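Local structure of glutamate receptor kainate-like protein (Pleurobrachia bachei, 4ZDM) at residues L26-T29 with S35-T38; F107-M112 with G237-G242. The protein binds glycine in its ligand-binding domain and probably acts as a glycine-activated ion channel subunit of the ionotropic glutamate receptor family. One frame throughout, in Å; residues are numbered along the deposited sequence. Where two conformers were deposited one is given.

Both contacts lie in the same lobe of the ligand-binding domain, and they follow one another along the chain. Contact 1 is a disulfide in the surface loop between strand 8-13 and helix 40-52. Contact 2 joins the loop before strand 112-121 to the end of helix 228-240. Their centres are 26 Å apart and their nearest atoms about 12 Å, so they do not touch. Helix 40-52 connects them: it follows the loop of contact 1, and its Asn41, Ile44 and Met47 pack on Met111 and Ile238 of contact 2. The Met111 side chain is about 9 Å from the bound glycine, whose pocket includes Arg101 and Glu191.

Contact 1. Residues L26-T29 with S35-T38; sequences LGCT and SCYT
A disulfide between Cys28 and Cys36 closes the surface loop that runs from strand 8-13 to helix 40-52. The bond ties residues 26-29, which have no regular structure, to residues 35-38, which start at the end of a short 3-10 segment. It accounts for almost all of the contact, and the two segments bury 111 Å² between them. Cys28 SG and Cys36 SG are 2.2 Å apart, slightly longer than a standard disulfide. The torsion about this bond is 86°, close to the relaxed value, and its positive sign makes the bridge right-handed. Both CB atoms point toward the opposite segment, and Cys28 CB lies 3.8 Å from Cys36 CB. The two ends reach the bond differently. Cys28 SG lies anti to its own backbone N (chi1 -167°), whereas Cys36 SG lies beside its backbone N and opposite its carbonyl carbon (chi1 -66°). No hydrogen bond crosses between the segments. Apart from the two cysteines, Thr29 N comes to 4.4 Å from Cys36 SG.

Further bonds are made within the same loop. Cys36 pairs through its backbone with Ser25, and Thr38 does the same with Ser22. Tyr37, directly after Cys36, is buried. Its OH is hydrogen-bonded to Ile31 O, in the short run between the two cysteines, and its ring meets Phe58 of strand 54-59 edge-to-face. Each cysteine is partly exposed, and the bridge lies far from the centre of the chain. This is a short-range disulfide that staples an irregular surface loop, found here in the first lobe of an ionotropic glutamate receptor ligand-binding domain.

Contact 2. Residues F107-M112 with G237-G242; sequences FSLSMM and GIREQG
Residues 108-110 run extended past the last turn of helix 228-240, and the chain turns at Met111, whose CA lies 6.4 Å from Arg239 CA. The helix ends in a Schellman motif at Gly242, which has positive phi and is also the N-cap of helix 243-254. Arg239 carries the contact. Its chain bends at chi3 (73°), bringing NH1, at the guanidinium edge, to donate a hydrogen bond to Ser110 O at 2.9 Å. The bond is not straight (144° at the hydrogen), and the oxygen lies somewhat out of the guanidinium plane. A water accepts in that plane from the same NH1 and also from Ser110 N, bridging side chain and loop backbone. Leu109 CD2 lies over one guanidinium face, toward its rim, 3.4 Å from Arg239 NH1. Ser110 OG lies 3.1 Å from Arg239 NH1 and is hydrogen-bonded to Glu216 OE1 on strand 205-221. Replacing Arg239 by an alanine would probably leave Ser110 O without its side-chain donor and open a gap beside Leu109 CD2. About two turns earlier in the helix, Asp232 OD1 accepts a hydrogen bond from Leu109 N. Met111 CB points away from the helix end, and its side chain touches Asn41, Ile244 and Phe219. This is a helix C-terminal turn packed on the loop into strand 112-121, probably part of the interlobe hinge, as in other glutamate receptor ligand-binding domains.

Contact 1. Residues L26-T29 with S35-T38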
loop_
_atom_site.group_PDB
_atom_site.type_symbol
_atom_site.label_atom_id
_atom_site.label_comp_id
_atom_site.label_asym_id
_atom_site.label_seq_id
_atom_site.Cartn_x
_atom_site.Cartn_y
_atom_site.Cartn_z
ATOM N N LEU A 26 -21.601 -7.139 9.490
ATOM C CA LEU A 26 -21.439 -8.507 9.937
ATOM C C LEU A 26 -21.265 -9.482 8.768
ATOM O O LEU A 26 -20.578 -10.481 8.896
ATOM C CB LEU A 26 -22.639 -8.889 10.785
ATOM C CG LEU A 26 -22.884 -8.018 12.011
ATOM C CD1 LEU A 26 -24.145 -8.462 12.763
ATOM C CD2 LEU A 26 -21.744 -8.137 12.948
ATOM N N GLY A 27 -21.815 -9.146 7.610
ATOM C CA GLY A 27 -21.575 -9.924 6.413
ATOM C C GLY A 27 -20.283 -9.667 5.646
ATOM O O GLY A 27 -19.995 -10.305 4.641
ATOM N N CYS A 28 -19.480 -8.735 6.140
ATOM C CA CYS A 28 -18.269 -8.386 5.432
ATOM C C CYS A 28 -17.327 -9.544 5.152
ATOM O O CYS A 28 -16.960 -10.256 6.058
ATOM C CB CYS A 28 -17.545 -7.355 6.275
ATOM S SG CYS A 28 -16.184 -6.526 5.383
ATOM N N THR A 29 -16.850 -9.647 3.917
ATOM C CA THR A 29 -15.903 -10.691 3.570
ATOM C C THR A 29 -14.453 -10.233 3.494
ATOM O O THR A 29 -13.538 -11.046 3.330
ATOM C CB THR A 29 -16.296 -11.335 2.232
ATOM O OG1 THR A 29 -16.295 -10.366 1.186
ATOM C CG2 THR A 29 -17.707 -11.934 2.339
ATOM N N SER A 35 -17.047 -0.763 1.233
ATOM C CA SER A 35 -18.471 -1.006 1.102
ATOM C C SER A 35 -19.048 -1.651 2.341
ATOM O O SER A 35 -20.266 -1.669 2.471
ATOM C CB SER A 35 -18.760 -1.837 -0.146
ATOM O OG SER A 35 -18.330 -3.168 0.049
ATOM N N CYS A 36 -18.220 -2.153 3.240
ATOM C CA CYS A 36 -18.667 -2.766 4.466
ATOM C C CYS A 36 -18.941 -1.744 5.571
ATOM O O CYS A 36 -19.276 -2.118 6.697
ATOM C CB CYS A 36 -17.624 -3.752 4.997
ATOM S SG CYS A 36 -17.317 -5.236 3.999
ATOM N N TYR A 37 -18.768 -0.440 5.285
ATOM C CA TYR A 37 -18.829 0.604 6.305
ATOM C C TYR A 37 -19.802 1.718 5.984
ATOM O O TYR A 37 -20.098 1.965 4.812
ATOM C CB TYR A 37 -17.441 1.240 6.473
ATOM C CG TYR A 37 -16.374 0.291 6.953
ATOM C CD1 TYR A 37 -15.692 -0.577 6.054
ATOM C CD2 TYR A 37 -16.077 0.179 8.300
ATOM C CE1 TYR A 37 -14.732 -1.454 6.478
ATOM C CE2 TYR A 37 -15.107 -0.699 8.727
ATOM C CZ TYR A 37 -14.446 -1.506 7.834
ATOM O OH TYR A 37 -13.528 -2.386 8.338
ATOM N N THR A 38 -20.260 2.382 7.047
ATOM C CA THR A 38 -20.992 3.645 6.962
ATOM C C THR A 38 -20.353 4.655 7.923
ATOM O O THR A 38 -19.357 4.322 8.571
ATOM C CB THR A 38 -22.501 3.501 7.320
ATOM O OG1 THR A 38 -22.576 3.067 8.696
ATOM C CG2 THR A 38 -23.206 2.526 6.375
#

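Contact 2. Residues F107-M112 with G237-G242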
loop_
_atom_site.group_PDB
_atom_site.type_symbol
_atom_site.label_atom_id
_atom_site.label_comp_id
_atom_site.label_asym_id
_atom_site.label_seq_id
_atom_site.Cartn_x
_atom_site.Cartn_y
_atom_site.Cartn_z
ATOM N N PHE A 107 -1.653 17.587 9.184
ATOM C CA PHE A 107 -3.112 17.506 9.257
ATOM C C PHE A 107 -3.691 18.268 8.087
ATOM O O PHE A 107 -3.217 19.364 7.734
ATOM C CB PHE A 107 -3.606 18.081 10.580
ATOM C CG PHE A 107 -3.308 17.200 11.728
ATOM C CD1 PHE A 107 -2.079 17.248 12.355
ATOM C CD2 PHE A 107 -4.213 16.277 12.153
ATOM C CE1 PHE A 107 -1.787 16.397 13.420
ATOM C CE2 PHE A 107 -3.946 15.430 13.201
ATOM C CZ PHE A 107 -2.712 15.481 13.839
ATOM N N SER A 108 -4.720 17.674 7.522
ATOM C CA SER A 108 -5.507 18.381 6.514
ATOM C C SER A 108 -6.210 19.557 7.114
ATOM O O SER A 108 -6.321 19.710 8.325
ATOM C CB SER A 108 -6.545 17.448 5.873
ATOM O OG SER A 108 -7.642 17.152 6.740
ATOM N N LEU A 109 -6.745 20.384 6.220
ATOM C CA LEU A 109 -7.785 21.318 6.602
ATOM C C LEU A 109 -8.860 20.534 7.347
ATOM O O LEU A 109 -9.204 19.409 6.970
ATOM C CB LEU A 109 -8.311 22.034 5.349
ATOM C CG LEU A 109 -9.316 23.135 5.513
ATOM C CD1 LEU A 109 -9.003 24.274 4.469
ATOM C CD2 LEU A 109 -10.671 22.555 5.294
ATOM N N SER A 110 -9.391 21.104 8.435
ATOM C CA SER A 110 -10.203 20.327 9.335
ATOM C C SER A 110 -11.614 20.122 8.891
ATOM O O SER A 110 -12.185 20.966 8.164
ATOM C CB SER A 110 -10.157 20.964 10.700
ATOM O OG SER A 110 -10.703 22.281 10.657
ATOM N N MET A 111 -12.206 19.006 9.320
ATOM C CA MET A 111 -13.618 18.730 9.053
ATOM C C MET A 111 -14.541 19.422 10.071
ATOM O O MET A 111 -15.687 19.724 9.758
ATOM C CB MET A 111 -13.869 17.201 9.000
ATOM C CG MET A 111 -13.506 16.437 10.232
ATOM S SD MET A 111 -13.868 14.669 10.010
ATOM C CE MET A 111 -12.160 14.343 9.594
ATOM N N MET A 112 -14.068 19.677 11.280
ATOM C CA MET A 112 -14.845 20.330 12.308
ATOM C C MET A 112 -13.973 20.575 13.513
ATOM O O MET A 112 -12.837 20.091 13.587
ATOM C CB MET A 112 -16.056 19.511 12.696
ATOM C CG MET A 112 -15.711 18.255 13.373
ATOM S SD MET A 112 -17.164 17.140 13.644
ATOM C CE MET A 112 -17.743 16.891 12.064
ATOM N N GLY A 237 -14.300 22.753 0.489
ATOM C CA GLY A 237 -15.544 22.923 -0.236
ATOM C C GLY A 237 -16.721 22.336 0.493
ATOM O O GLY A 237 -17.785 22.982 0.644
ATOM N N ILE A 238 -16.603 21.104 0.970
ATOM C CA ILE A 238 -17.715 20.488 1.685
ATOM C C ILE A 238 -17.897 21.108 3.075
ATOM O O ILE A 238 -19.008 21.133 3.587
ATOM C CB ILE A 238 -17.595 18.965 1.785
ATOM C CG1 ILE A 238 -16.263 18.440 2.338
ATOM C CG2 ILE A 238 -17.861 18.365 0.399
ATOM C CD1 ILE A 238 -16.313 16.998 2.793
ATOM N N ARG A 239 -16.863 21.657 3.691
ATOM C CA ARG A 239 -17.044 22.338 4.956
ATOM C C ARG A 239 -17.800 23.633 4.767
ATOM O O ARG A 239 -18.803 23.887 5.453
ATOM C CB ARG A 239 -15.662 22.595 5.612
ATOM C CG ARG A 239 -15.774 23.125 7.048
ATOM C CD ARG A 239 -14.436 23.305 7.733
ATOM N NE ARG A 239 -13.703 24.442 7.227
ATOM C CZ ARG A 239 -12.451 24.723 7.525
ATOM N NH1 ARG A 239 -11.721 23.875 8.215
ATOM N NH2 ARG A 239 -11.908 25.855 7.148
ATOM N N GLU A 240 -17.337 24.454 3.835
ATOM C CA GLU A 240 -17.939 25.786 3.605
ATOM C C GLU A 240 -19.381 25.651 3.125
ATOM O O GLU A 240 -20.208 26.482 3.468
ATOM C CB GLU A 240 -17.127 26.579 2.589
ATOM C CG GLU A 240 -17.575 28.041 2.387
ATOM C CD GLU A 240 -18.727 28.217 1.423
ATOM O OE1 GLU A 240 -19.424 29.257 1.567
ATOM O OE2 GLU A 240 -18.927 27.389 0.521
ATOM N N GLN A 241 -19.683 24.631 2.331
ATOM C CA GLN A 241 -21.056 24.403 1.861
ATOM C C GLN A 241 -22.013 23.871 2.887
ATOM O O GLN A 241 -23.212 23.824 2.662
ATOM C CB GLN A 241 -21.040 23.421 0.688
ATOM C CG GLN A 241 -20.448 24.032 -0.537
ATOM C CD GLN A 241 -20.120 22.999 -1.614
ATOM O OE1 GLN A 241 -20.212 21.781 -1.393
ATOM N NE2 GLN A 241 -19.722 23.488 -2.783
ATOM N N GLY A 242 -21.495 23.425 4.031
ATOM C CA GLY A 242 -22.346 22.841 5.054
ATOM C C GLY A 242 -22.582 21.346 4.931
ATOM O O GLY A 242 -23.394 20.777 5.681
HETATM O O HOH W 1 -8.684 23.920 8.943
#